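Local coordinates for regulatory protein SdiA (Escherichia coli, PDB 4LFU) that activates transcription, including that of the ftsQAZ cell-division genes, and senses acyl-homoserine-lactone autoinducers of other bacteria through its N-terminal domain, at residues F17-M20 with E24-Y27; E29-A34 with Y60-E65; L37-Y42 with R117-Y122. All coordinates share one frame; numbering follows the deposited sequence.

Contacts 1 and 2 both use helix 23-36, in its first turns and farther along; contact 3 starts just after it and crosses to strand 117-124. Contact 1 is largely buried and mixed in character: apolar packing of Phe-17, Met-20 and Val-26, with a salt bridge between Arg-19 and Glu-25 on the more exposed side. Contact 2 lies at the surface and is purely polar, one carboxylate meeting one amide near an edge strand of the sheet. Contact 3 is buried and almost wholly apolar, a tyrosine ring on a valine. Contacts 2 and 3, with centres about 9 Å apart, reach the same sheet, and Ala-34 O lies 2.8 Å from Tyr-39 N, probably hydrogen-bonded.

Contact 1: residues F17-M20 with E24-Y27; sequences FQRM and EEVY
Met-20 and Glu-25 bring the two backbones closest, with CA atoms 6.1 Å apart. After helix 6-19 the chain turns and enters helix 23-36, so the end of one helix faces the first turn of the next. Met-20 and Glu-25 run alongside each other in opposite directions, Met-20 CG lying 3.7 Å from Glu-25 CB. Beyond CG the methionine is extended (chi2 162°), which carries its sulfur onto the helix backbone: Met-20 SD is 3.6 Å from Glu-25 O and 3.8 Å from Val-26 CA. Its CE methyl sits over one face of the Phe-17 ring, displaced toward the rim. Val-26 meets the same ring at the edge, its CG1 4.1 Å from Phe-17 CE1, and the two side chains are roughly perpendicular. On the outer side, Arg-19 folds back at chi2 (-94°) and gives Glu-25 a salt bridge. A single oxygen takes both bonds: Arg-19 NH1 reaches Glu-25 OE1 at 2.8 Å, and Arg-19 NH2 reaches the same oxygen at 3.0 Å in a weak bond. The guanidinium and carboxylate planes differ by 26°, and Met-20 CG lies over the centre of the guanidinium. The other carboxylate oxygen, OE2, hydrogen-bonds Glu-21 N and Thr-22 OG1, so both oxygens of Glu-25 are held. Beneath this, Phe-17 and Val-26 pack on helix 147-167 at Ser-161, and Arg-167 at the end of that helix hydrogen-bonds Met-20 O, joining the turn between the two helices to the long helix beside it.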
ATOM      1  N   PHE A  17       7.405  -5.708  19.467  1.00 43.67           N
ATOM      2  CA  PHE A  17       6.111  -5.245  18.931  1.00 43.50           C
ATOM      3  C   PHE A  17       5.102  -6.369  18.752  1.00 44.03           C
ATOM      4  O   PHE A  17       3.893  -6.148  18.886  1.00 43.55           O
ATOM      5  CB  PHE A  17       6.284  -4.474  17.625  1.00 42.54           C
ATOM      6  CG  PHE A  17       6.771  -3.063  17.812  1.00 42.33           C
ATOM      7  CD1 PHE A  17       5.899  -2.061  18.262  1.00 40.59           C
ATOM      8  CD2 PHE A  17       8.097  -2.726  17.540  1.00 40.47           C
ATOM      9  CE1 PHE A  17       6.337  -0.763  18.431  1.00 38.81           C
ATOM     10  CE2 PHE A  17       8.540  -1.424  17.703  1.00 41.13           C
ATOM     11  CZ  PHE A  17       7.655  -0.437  18.148  1.00 40.21           C
ATOM     12  N   GLN A  18       5.600  -7.563  18.444  1.00 45.16           N
ATOM     13  CA  GLN A  18       4.763  -8.771  18.406  1.00 47.28           C
ATOM     14  C   GLN A  18       4.056  -9.015  19.747  1.00 47.06           C
ATOM     15  O   GLN A  18       2.860  -9.295  19.785  1.00 47.23           O
ATOM     16  CB  GLN A  18       5.602 -10.011  18.053  1.00 47.18           C
ATOM     17  CG  GLN A  18       5.680 -10.390  16.564  1.00 49.09           C
ATOM     18  CD  GLN A  18       6.761 -11.465  16.280  1.00 49.57           C
ATOM     19  OE1 GLN A  18       7.468 -11.400  15.266  1.00 52.19           O
ATOM     20  NE2 GLN A  18       6.897 -12.443  17.192  1.00 51.63           N
ATOM     21  N   ARG A  19       4.796  -8.881  20.842  1.00 47.56           N
ATOM     22  CA  ARG A  19       4.288  -9.253  22.158  1.00 48.31           C
ATOM     23  C   ARG A  19       3.435  -8.175  22.869  1.00 47.92           C
ATOM     24  O   ARG A  19       2.842  -8.443  23.910  1.00 48.15           O
ATOM     25  CB  ARG A  19       5.446  -9.774  23.039  1.00 49.06           C
ATOM     26  CG  ARG A  19       5.839  -8.907  24.244  1.00 51.68           C
ATOM     27  CD  ARG A  19       6.987  -7.953  23.936  1.00 56.23           C
ATOM     28  NE  ARG A  19       7.009  -6.678  24.689  1.00 59.12           N
ATOM     29  CZ  ARG A  19       6.005  -6.139  25.399  1.00 61.53           C
ATOM     30  NH1 ARG A  19       4.818  -6.741  25.507  1.00 61.89           N
ATOM     31  NH2 ARG A  19       6.189  -4.968  26.013  1.00 61.45           N
ATOM     32  N   MET A  20       3.352  -6.969  22.305  1.00 47.57           N
ATOM     33  CA  MET A  20       2.592  -5.883  22.928  1.00 46.69           C
ATOM     34  C   MET A  20       1.099  -6.163  22.984  1.00 46.52           C
ATOM     35  O   MET A  20       0.536  -6.726  22.045  1.00 46.12           O
ATOM     36  CB  MET A  20       2.889  -4.552  22.243  1.00 46.83           C
ATOM     37  CG  MET A  20       4.209  -3.975  22.724  1.00 47.12           C
ATOM     38  SD  MET A  20       4.911  -2.711  21.681  1.00 47.33           S
ATOM     39  CE  MET A  20       6.649  -2.877  22.099  1.00 45.78           C
ATOM     40  N   GLU A  24      -0.727   1.835  24.646  1.00 41.74           N
ATOM     41  CA  GLU A  24       0.296   2.535  25.457  1.00 41.57           C
ATOM     42  C   GLU A  24       1.675   1.873  25.418  1.00 40.99           C
ATOM     43  O   GLU A  24       2.687   2.571  25.453  1.00 41.26           O
ATOM     44  CB  GLU A  24      -0.183   2.797  26.905  1.00 42.09           C
ATOM     45  CG  GLU A  24       0.933   2.926  28.021  1.00 43.92           C
ATOM     46  CD  GLU A  24       1.841   4.189  27.949  1.00 49.52           C
ATOM     47  OE1 GLU A  24       1.662   5.066  27.058  1.00 52.10           O
ATOM     48  OE2 GLU A  24       2.760   4.298  28.804  1.00 50.44           O
ATOM     49  N   GLU A  25       1.718   0.545  25.315  1.00 40.34           N
ATOM     50  CA  GLU A  25       2.987  -0.182  25.184  1.00 39.82           C
ATOM     51  C   GLU A  25       3.662   0.131  23.862  1.00 38.39           C
ATOM     52  O   GLU A  25       4.893   0.176  23.783  1.00 38.43           O
ATOM     53  CB  GLU A  25       2.773  -1.697  25.248  1.00 40.00           C
ATOM     54  CG  GLU A  25       2.499  -2.317  26.615  1.00 41.57           C
ATOM     55  CD  GLU A  25       2.239  -3.830  26.480  1.00 42.28           C
ATOM     56  OE1 GLU A  25       3.205  -4.599  26.251  1.00 45.51           O
ATOM     57  OE2 GLU A  25       1.069  -4.245  26.565  1.00 44.71           O
ATOM     58  N   VAL A  26       2.852   0.302  22.816  1.00 36.89           N
ATOM     59  CA  VAL A  26       3.342   0.695  21.485  1.00 35.11           C
ATOM     60  C   VAL A  26       3.903   2.127  21.540  1.00 34.14           C
ATOM     61  O   VAL A  26       5.046   2.372  21.120  1.00 33.09           O
ATOM     62  CB  VAL A  26       2.212   0.585  20.391  1.00 35.26           C
ATOM     63  CG1 VAL A  26       2.708   1.048  19.068  1.00 34.25           C
ATOM     64  CG2 VAL A  26       1.678  -0.840  20.273  1.00 34.69           C
ATOM     65  N   TYR A  27       3.107   3.057  22.081  1.00 33.09           N
ATOM     66  CA  TYR A  27       3.520   4.460  22.195  1.00 33.01           C
ATOM     67  C   TYR A  27       4.732   4.654  23.088  1.00 33.61           C
ATOM     68  O   TYR A  27       5.648   5.392  22.737  1.00 33.53           O
ATOM     69  CB  TYR A  27       2.371   5.355  22.633  1.00 31.94           C
ATOM     70  CG  TYR A  27       1.219   5.334  21.673  1.00 30.22           C
ATOM     71  CD1 TYR A  27       1.417   5.523  20.308  1.00 30.64           C
ATOM     72  CD2 TYR A  27      -0.069   5.144  22.125  1.00 29.15           C
ATOM     73  CE1 TYR A  27       0.337   5.506  19.412  1.00 30.12           C
ATOM     74  CE2 TYR A  27      -1.143   5.120  21.252  1.00 28.90           C
ATOM     75  CZ  TYR A  27      -0.934   5.301  19.899  1.00 30.18           C
ATOM     76  OH  TYR A  27      -2.017   5.282  19.033  1.00 31.88           O
TER

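Contact 2: residues E29-A34 with Y60-E65; sequences EIELQA and YTNYPE
Glu-31 reaches from helix 23-36 to Asn-62, just past the end of strand 57-61, and these two residues make the whole contact; their CA atoms are 7.8 Å apart. Along the helix, Glu-29 comes first and turns to the other side, toward helix 6-19. Glu-29 OE2 accepts from Gln-33 NE2 one turn on, at 2.9 Å and nearly straight (169°), and also pairs with Arg-16, so two partners grip one oxygen. Ile-30 is directed at the sheet, packing on Tyr-42, Leu-133 and Phe-135. Glu-31 then extends fully, CG anti to the backbone N (chi1 -175°), which sends the carboxylate out from the helix to the strand end. There Glu-31 OE1 lies 2.9 Å from Asn-62 OD1, and the carboxylate and amide planes are inclined by 60°. The amide of Asn-62 is probably turned over in the model; reversed, it might donate a hydrogen bond to the carboxylate. Gln-33 completes the side facing helix 6-19, touching Trp-9 and Met-13, while Ala-34 packs on Phe-135. The segment thus has one side on a helix, another on the sheet, and one long acid at the sheet margin. Beyond Asn-62, Pro-64 takes the N-cap position of helix 65-73. A helix packed on an antiparallel sheet of strand order 2-1-5-4-3, with one side chain reaching the loop that follows edge strand 57-61, fits the alpha/beta autoinducer-binding domain of LuxR-type receptors.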
ATOM      1  N   GLU A  29       7.132   2.474  23.697  1.00 35.18           N
ATOM      2  CA  GLU A  29       8.289   1.948  22.973  1.00 34.80           C
ATOM      3  C   GLU A  29       8.789   2.905  21.896  1.00 35.23           C
ATOM      4  O   GLU A  29       9.997   3.029  21.702  1.00 35.28           O
ATOM      5  CB  GLU A  29       7.977   0.567  22.375  1.00 35.02           C
ATOM      6  CG  GLU A  29       9.181  -0.185  21.753  1.00 35.59           C
ATOM      7  CD  GLU A  29      10.352  -0.371  22.725  1.00 37.83           C
ATOM      8  OE1 GLU A  29      10.107  -0.708  23.909  1.00 39.78           O
ATOM      9  OE2 GLU A  29      11.522  -0.180  22.310  1.00 38.57           O
ATOM     10  N   ILE A  30       7.872   3.580  21.193  1.00 35.90           N
ATOM     11  CA  ILE A  30       8.257   4.590  20.196  1.00 36.58           C
ATOM     12  C   ILE A  30       8.949   5.770  20.867  1.00 36.88           C
ATOM     13  O   ILE A  30       9.978   6.234  20.376  1.00 36.15           O
ATOM     14  CB  ILE A  30       7.074   5.110  19.358  1.00 36.73           C
ATOM     15  CG1 ILE A  30       6.588   4.026  18.388  1.00 37.56           C
ATOM     16  CG2 ILE A  30       7.470   6.407  18.615  1.00 35.27           C
ATOM     17  CD1 ILE A  30       5.160   4.268  17.890  1.00 38.20           C
ATOM     18  N   GLU A  31       8.398   6.219  21.998  1.00 37.83           N
ATOM     19  CA  GLU A  31       9.031   7.271  22.814  1.00 39.50           C
ATOM     20  C   GLU A  31      10.459   6.903  23.254  1.00 39.07           C
ATOM     21  O   GLU A  31      11.391   7.683  23.063  1.00 38.96           O
ATOM     22  CB  GLU A  31       8.172   7.650  24.024  1.00 38.89           C
ATOM     23  CG  GLU A  31       8.775   8.821  24.809  1.00 41.07           C
ATOM     24  CD  GLU A  31       7.893   9.305  25.945  1.00 42.53           C
ATOM     25  OE1 GLU A  31       7.608  10.526  25.986  1.00 46.08           O
ATOM     26  OE2 GLU A  31       7.480   8.467  26.792  1.00 48.19           O
ATOM     27  N   LEU A  32      10.620   5.700  23.803  1.00 39.60           N
ATOM     28  CA  LEU A  32      11.944   5.170  24.169  1.00 40.16           C
ATOM     29  C   LEU A  32      12.934   5.102  23.005  1.00 39.46           C
ATOM     30  O   LEU A  32      14.098   5.470  23.165  1.00 39.52           O
ATOM     31  CB  LEU A  32      11.799   3.801  24.834  1.00 40.73           C
ATOM     32  CG  LEU A  32      12.861   3.310  25.829  1.00 43.76           C
ATOM     33  CD1 LEU A  32      13.668   2.111  25.278  1.00 44.93           C
ATOM     34  CD2 LEU A  32      13.784   4.443  26.376  1.00 44.98           C
ATOM     35  N   GLN A  33      12.464   4.637  21.845  1.00 39.11           N
ATOM     36  CA  GLN A  33      13.275   4.550  20.618  1.00 38.35           C
ATOM     37  C   GLN A  33      13.678   5.923  20.084  1.00 38.39           C
ATOM     38  O   GLN A  33      14.797   6.109  19.640  1.00 38.03           O
ATOM     39  CB  GLN A  33      12.521   3.776  19.516  1.00 38.33           C
ATOM     40  CG  GLN A  33      12.409   2.285  19.744  1.00 37.36           C
ATOM     41  CD  GLN A  33      13.752   1.623  19.925  1.00 38.08           C
ATOM     42  OE1 GLN A  33      14.705   1.925  19.199  1.00 38.75           O
ATOM     43  NE2 GLN A  33      13.847   0.720  20.912  1.00 37.38           N
ATOM     44  N   ALA A  34      12.757   6.882  20.123  1.00 38.83           N
ATOM     45  CA  ALA A  34      13.072   8.263  19.759  1.00 39.49           C
ATOM     46  C   ALA A  34      14.234   8.777  20.620  1.00 40.16           C
ATOM     47  O   ALA A  34      15.202   9.349  20.106  1.00 39.94           O
ATOM     48  CB  ALA A  34      11.847   9.146  19.936  1.00 39.02           C
ATOM     49  N   TYR A  60      -1.072  10.476  17.527  1.00 27.20           N
ATOM     50  CA  TYR A  60      -0.647  10.333  18.903  1.00 27.32           C
ATOM     51  C   TYR A  60       0.764  10.844  19.030  1.00 26.72           C
ATOM     52  O   TYR A  60       1.668  10.456  18.275  1.00 25.53           O
ATOM     53  CB  TYR A  60      -0.709   8.874  19.359  1.00 28.64           C
ATOM     54  CG  TYR A  60      -0.850   8.728  20.857  1.00 29.39           C
ATOM     55  CD1 TYR A  60      -2.116   8.664  21.453  1.00 30.50           C
ATOM     56  CD2 TYR A  60       0.272   8.659  21.674  1.00 30.38           C
ATOM     57  CE1 TYR A  60      -2.251   8.529  22.818  1.00 31.49           C
ATOM     58  CE2 TYR A  60       0.151   8.519  23.048  1.00 30.53           C
ATOM     59  CZ  TYR A  60      -1.105   8.455  23.613  1.00 31.44           C
ATOM     60  OH  TYR A  60      -1.228   8.330  24.984  1.00 31.50           O
ATOM     61  N   THR A  61       0.965  11.708  20.014  1.00 26.56           N
ATOM     62  CA  THR A  61       2.213  12.425  20.108  1.00 26.90           C
ATOM     63  C   THR A  61       2.578  12.644  21.569  1.00 26.74           C
ATOM     64  O   THR A  61       1.700  12.568  22.443  1.00 26.04           O
ATOM     65  CB  THR A  61       2.124  13.758  19.279  1.00 27.06           C
ATOM     66  OG1 THR A  61       3.417  14.359  19.203  1.00 30.05           O
ATOM     67  CG2 THR A  61       1.164  14.735  19.890  1.00 27.38           C
ATOM     68  N   ASN A  62       3.864  12.887  21.847  1.00 26.55           N
ATOM     69  CA  ASN A  62       4.250  13.424  23.167  1.00 26.80           C
ATOM     70  C   ASN A  62       4.626  14.926  23.154  1.00 26.69           C
ATOM     71  O   ASN A  62       5.197  15.438  24.110  1.00 26.71           O
ATOM     72  CB  ASN A  62       5.344  12.592  23.832  1.00 26.52           C
ATOM     73  CG  ASN A  62       6.665  12.664  23.093  1.00 26.84           C
ATOM     74  OD1 ASN A  62       7.698  12.246  23.611  1.00 29.59           O
ATOM     75  ND2 ASN A  62       6.640  13.176  21.885  1.00 25.70           N
ATOM     76  N   TYR A  63       4.300  15.615  22.067  1.00 26.93           N
ATOM     77  CA  TYR A  63       4.410  17.064  22.021  1.00 27.04           C
ATOM     78  C   TYR A  63       3.549  17.694  23.109  1.00 27.60           C
ATOM     79  O   TYR A  63       2.458  17.173  23.434  1.00 26.72           O
ATOM     80  CB  TYR A  63       3.937  17.600  20.686  1.00 27.10           C
ATOM     81  CG  TYR A  63       4.926  17.491  19.545  1.00 26.89           C
ATOM     82  CD1 TYR A  63       4.585  16.802  18.377  1.00 27.15           C
ATOM     83  CD2 TYR A  63       6.178  18.097  19.612  1.00 25.45           C
ATOM     84  CE1 TYR A  63       5.472  16.716  17.303  1.00 26.41           C
ATOM     85  CE2 TYR A  63       7.064  18.023  18.558  1.00 25.59           C
ATOM     86  CZ  TYR A  63       6.706  17.315  17.405  1.00 26.72           C
ATOM     87  OH  TYR A  63       7.581  17.214  16.354  1.00 27.46           O
ATOM     88  N   PRO A  64       4.020  18.829  23.676  1.00 28.14           N
ATOM     89  CA  PRO A  64       3.179  19.476  24.697  1.00 28.54           C
ATOM     90  C   PRO A  64       1.792  19.756  24.111  1.00 28.95           C
ATOM     91  O   PRO A  64       1.661  20.056  22.908  1.00 28.00           O
ATOM     92  CB  PRO A  64       3.926  20.777  25.007  1.00 28.31           C
ATOM     93  CG  PRO A  64       5.363  20.493  24.640  1.00 29.10           C
ATOM     94  CD  PRO A  64       5.274  19.562  23.430  1.00 28.01           C
ATOM     95  N   GLU A  65       0.770  19.609  24.944  1.00 30.15           N
ATOM     96  CA  GLU A  65      -0.610  19.911  24.551  1.00 32.38           C
ATOM     97  C   GLU A  65      -0.829  21.296  23.942  1.00 31.16           C
ATOM     98  O   GLU A  65      -1.659  21.451  23.061  1.00 32.49           O
ATOM     99  CB  GLU A  65      -1.582  19.692  25.719  1.00 31.77           C
ATOM    100  CG  GLU A  65      -3.016  19.428  25.215  1.00 36.11           C
ATOM    101  CD  GLU A  65      -4.050  19.285  26.330  1.00 36.91           C
ATOM    102  OE1 GLU A  65      -3.687  18.816  27.439  1.00 41.96           O
ATOM    103  OE2 GLU A  65      -5.230  19.655  26.092  1.00 42.53           O
TER

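Contact 3: residues L37-Y42 with R117-Y122; sequences LEYDYY and RGVTQY
Tyr-39 rests its phenol end on Val-119, two strands away across the sheet. With CG anti to the carbonyl carbon (chi1 -76°), the ring swings off the backbone and reaches over strand 130-137, which lies between strands 41-47 and 117-124. The touching branch of Val-119 is CG1, set between its own backbone N and carbonyl carbon (chi1 61°). This methyl is 3.6 Å from Tyr-39 OH and 3.8 Å from Tyr-39 CZ, so it meets the hydroxyl-bearing tip of the tyrosine, and the two side chains are about perpendicular. Farther back along the ring, Tyr-39 CE1 lies 4.3 Å from Gly-118 CA, the ring resting close to the bare backbone of that residue. No hydrogen bond links the two segments; the contact is packing alone. The strand bridged in this way adds its own side chains: Phe-135 meets the Tyr-39 ring with planes about 35° apart, and Arg-137 makes a cation-pi contact with it. Val-119 also touches Met-154 of helix 147-167, which places this packing between sheet and helix. Ahead of the strand, Glu-38, with positive phi, closes helix 23-36 in a Schellman motif, and Asp-40 and Tyr-41 together face Ser-136 in a classic beta bulge. A helix end, a short turn and a bulged strand entry here deliver an aromatic residue to the helix-covered face of the antiparallel sheet in this GAF-clan autoinducer-binding domain.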
ATOM      1  N   LEU A  37      17.634   7.363  19.765  1.00 42.55           N
ATOM      2  CA  LEU A  37      18.173   8.056  18.596  1.00 41.38           C
ATOM      3  C   LEU A  37      18.482   9.527  18.885  1.00 40.76           C
ATOM      4  O   LEU A  37      18.889  10.249  17.987  1.00 40.70           O
ATOM      5  CB  LEU A  37      17.221   7.925  17.405  1.00 41.65           C
ATOM      6  CG  LEU A  37      16.906   6.516  16.892  1.00 41.47           C
ATOM      7  CD1 LEU A  37      15.736   6.560  15.922  1.00 41.51           C
ATOM      8  CD2 LEU A  37      18.124   5.921  16.232  1.00 39.98           C
ATOM      9  N   GLU A  38      18.299   9.953  20.140  1.00 40.18           N
ATOM     10  CA  GLU A  38      18.538  11.344  20.590  1.00 40.04           C
ATOM     11  C   GLU A  38      17.505  12.341  20.071  1.00 38.31           C
ATOM     12  O   GLU A  38      17.857  13.425  19.627  1.00 38.30           O
ATOM     13  CB  GLU A  38      19.955  11.840  20.239  1.00 40.57           C
ATOM     14  CG  GLU A  38      20.949  11.799  21.395  1.00 44.98           C
ATOM     15  CD  GLU A  38      22.120  10.834  21.168  1.00 49.81           C
ATOM     16  OE1 GLU A  38      23.223  11.104  21.708  1.00 50.22           O
ATOM     17  OE2 GLU A  38      21.945   9.819  20.449  1.00 52.43           O
ATOM     18  N   TYR A  39      16.233  11.969  20.131  1.00 36.52           N
ATOM     19  CA  TYR A  39      15.157  12.867  19.737  1.00 34.61           C
ATOM     20  C   TYR A  39      14.330  13.184  20.953  1.00 33.97           C
ATOM     21  O   TYR A  39      14.278  12.391  21.880  1.00 34.35           O
ATOM     22  CB  TYR A  39      14.301  12.251  18.625  1.00 33.37           C
ATOM     23  CG  TYR A  39      14.989  12.315  17.287  1.00 31.81           C
ATOM     24  CD1 TYR A  39      15.093  13.521  16.583  1.00 29.01           C
ATOM     25  CD2 TYR A  39      15.562  11.172  16.727  1.00 30.53           C
ATOM     26  CE1 TYR A  39      15.740  13.575  15.355  1.00 27.42           C
ATOM     27  CE2 TYR A  39      16.220  11.226  15.508  1.00 28.56           C
ATOM     28  CZ  TYR A  39      16.296  12.415  14.823  1.00 29.96           C
ATOM     29  OH  TYR A  39      16.946  12.430  13.603  1.00 31.99           O
ATOM     30  N   ASP A  40      13.702  14.355  20.950  1.00 33.19           N
ATOM     31  CA  ASP A  40      12.905  14.825  22.077  1.00 32.56           C
ATOM     32  C   ASP A  40      11.463  14.392  21.923  1.00 31.60           C
ATOM     33  O   ASP A  40      10.808  14.001  22.892  1.00 31.37           O
ATOM     34  CB  ASP A  40      12.975  16.354  22.164  1.00 32.98           C
ATOM     35  CG  ASP A  40      14.362  16.844  22.488  1.00 34.62           C
ATOM     36  OD1 ASP A  40      15.036  16.228  23.338  1.00 36.59           O
ATOM     37  OD2 ASP A  40      14.796  17.835  21.888  1.00 37.34           O
ATOM     38  N   TYR A  41      10.966  14.458  20.696  1.00 30.13           N
ATOM     39  CA  TYR A  41       9.567  14.196  20.466  1.00 29.77           C
ATOM     40  C   TYR A  41       9.323  13.221  19.323  1.00 28.87           C
ATOM     41  O   TYR A  41      10.150  13.064  18.450  1.00 28.25           O
ATOM     42  CB  TYR A  41       8.833  15.501  20.185  1.00 30.45           C
ATOM     43  CG  TYR A  41       8.951  16.568  21.261  1.00 31.39           C
ATOM     44  CD1 TYR A  41       8.215  16.486  22.436  1.00 32.94           C
ATOM     45  CD2 TYR A  41       9.772  17.676  21.080  1.00 31.77           C
ATOM     46  CE1 TYR A  41       8.299  17.480  23.421  1.00 34.34           C
ATOM     47  CE2 TYR A  41       9.878  18.672  22.066  1.00 33.17           C
ATOM     48  CZ  TYR A  41       9.130  18.570  23.215  1.00 33.00           C
ATOM     49  OH  TYR A  41       9.213  19.544  24.163  1.00 34.52           O
ATOM     50  N   TYR A  42       8.161  12.585  19.349  1.00 28.98           N
ATOM     51  CA  TYR A  42       7.654  11.803  18.227  1.00 28.95           C
ATOM     52  C   TYR A  42       6.201  12.213  18.023  1.00 29.16           C
ATOM     53  O   TYR A  42       5.569  12.778  18.924  1.00 28.77           O
ATOM     54  CB  TYR A  42       7.727  10.302  18.529  1.00 28.93           C
ATOM     55  CG  TYR A  42       6.654   9.839  19.506  1.00 28.99           C
ATOM     56  CD1 TYR A  42       6.865   9.934  20.881  1.00 29.26           C
ATOM     57  CD2 TYR A  42       5.427   9.313  19.054  1.00 28.29           C
ATOM     58  CE1 TYR A  42       5.905   9.558  21.778  1.00 27.39           C
ATOM     59  CE2 TYR A  42       4.445   8.908  19.958  1.00 27.33           C
ATOM     60  CZ  TYR A  42       4.706   9.036  21.321  1.00 29.39           C
ATOM     61  OH  TYR A  42       3.781   8.665  22.277  1.00 30.92           O
ATOM     62  N   ARG A 117      15.278  20.466  14.525  1.00 30.28           N
ATOM     63  CA  ARG A 117      15.636  19.330  13.670  1.00 30.65           C
ATOM     64  C   ARG A 117      14.607  18.204  13.820  1.00 30.10           C
ATOM     65  O   ARG A 117      13.968  18.061  14.873  1.00 29.28           O
ATOM     66  CB  ARG A 117      17.046  18.786  14.029  1.00 30.85           C
ATOM     67  CG  ARG A 117      18.245  19.769  13.896  1.00 33.27           C
ATOM     68  CD  ARG A 117      18.666  20.042  12.441  1.00 37.63           C
ATOM     69  NE  ARG A 117      19.847  20.913  12.359  1.00 41.29           N
ATOM     70  CZ  ARG A 117      19.836  22.251  12.275  1.00 43.37           C
ATOM     71  NH1 ARG A 117      18.700  22.942  12.268  1.00 43.89           N
ATOM     72  NH2 ARG A 117      20.985  22.920  12.212  1.00 42.64           N
ATOM     73  N   GLY A 118      14.445  17.417  12.758  1.00 29.90           N
ATOM     74  CA  GLY A 118      13.598  16.230  12.813  1.00 28.50           C
ATOM     75  C   GLY A 118      13.665  15.389  11.559  1.00 27.90           C
ATOM     76  O   GLY A 118      14.377  15.703  10.626  1.00 27.30           O
ATOM     77  N   VAL A 119      12.883  14.325  11.542  1.00 27.31           N
ATOM     78  CA  VAL A 119      12.906  13.361  10.468  1.00 27.49           C
ATOM     79  C   VAL A 119      11.524  12.682  10.396  1.00 27.15           C
ATOM     80  O   VAL A 119      10.870  12.501  11.416  1.00 27.90           O
ATOM     81  CB  VAL A 119      14.052  12.348  10.719  1.00 27.19           C
ATOM     82  CG1 VAL A 119      13.846  11.599  12.035  1.00 27.23           C
ATOM     83  CG2 VAL A 119      14.224  11.388   9.537  1.00 27.08           C
ATOM     84  N   THR A 120      11.064  12.327   9.211  1.00 26.61           N
ATOM     85  CA  THR A 120       9.804  11.577   9.118  1.00 27.10           C
ATOM     86  C   THR A 120       9.976  10.299   8.285  1.00 27.23           C
ATOM     87  O   THR A 120      10.678  10.286   7.274  1.00 27.04           O
ATOM     88  CB  THR A 120       8.654  12.462   8.575  1.00 26.71           C
ATOM     89  OG1 THR A 120       8.627  13.674   9.325  1.00 27.88           O
ATOM     90  CG2 THR A 120       7.281  11.777   8.701  1.00 25.58           C
ATOM     91  N   GLN A 121       9.364   9.218   8.746  1.00 27.50           N
ATOM     92  CA  GLN A 121       9.273   8.002   7.958  1.00 27.73           C
ATOM     93  C   GLN A 121       7.799   7.705   7.686  1.00 27.69           C
ATOM     94  O   GLN A 121       6.976   7.871   8.558  1.00 26.67           O
ATOM     95  CB  GLN A 121       9.914   6.827   8.682  1.00 27.76           C
ATOM     96  CG  GLN A 121       9.974   5.571   7.824  1.00 28.25           C
ATOM     97  CD  GLN A 121      11.194   5.515   6.938  1.00 29.76           C
ATOM     98  OE1 GLN A 121      12.204   6.178   7.190  1.00 30.26           O
ATOM     99  NE2 GLN A 121      11.113   4.709   5.889  1.00 30.52           N
ATOM    100  N   TYR A 122       7.472   7.262   6.474  1.00 28.72           N
ATOM    101  CA  TYR A 122       6.091   6.880   6.196  1.00 29.69           C
ATOM    102  C   TYR A 122       5.881   5.510   5.528  1.00 30.22           C
ATOM    103  O   TYR A 122       6.801   4.950   4.895  1.00 30.09           O
ATOM    104  CB  TYR A 122       5.341   7.993   5.459  1.00 30.41           C
ATOM    105  CG  TYR A 122       5.165   7.786   3.984  1.00 30.96           C
ATOM    106  CD1 TYR A 122       3.937   7.364   3.445  1.00 32.50           C
ATOM    107  CD2 TYR A 122       6.206   8.047   3.123  1.00 31.44           C
ATOM    108  CE1 TYR A 122       3.791   7.161   2.058  1.00 31.57           C
ATOM    109  CE2 TYR A 122       6.082   7.856   1.775  1.00 31.79           C
ATOM    110  CZ  TYR A 122       4.884   7.422   1.242  1.00 32.25           C
ATOM    111  OH  TYR A 122       4.826   7.288  -0.127  1.00 33.96           O
TER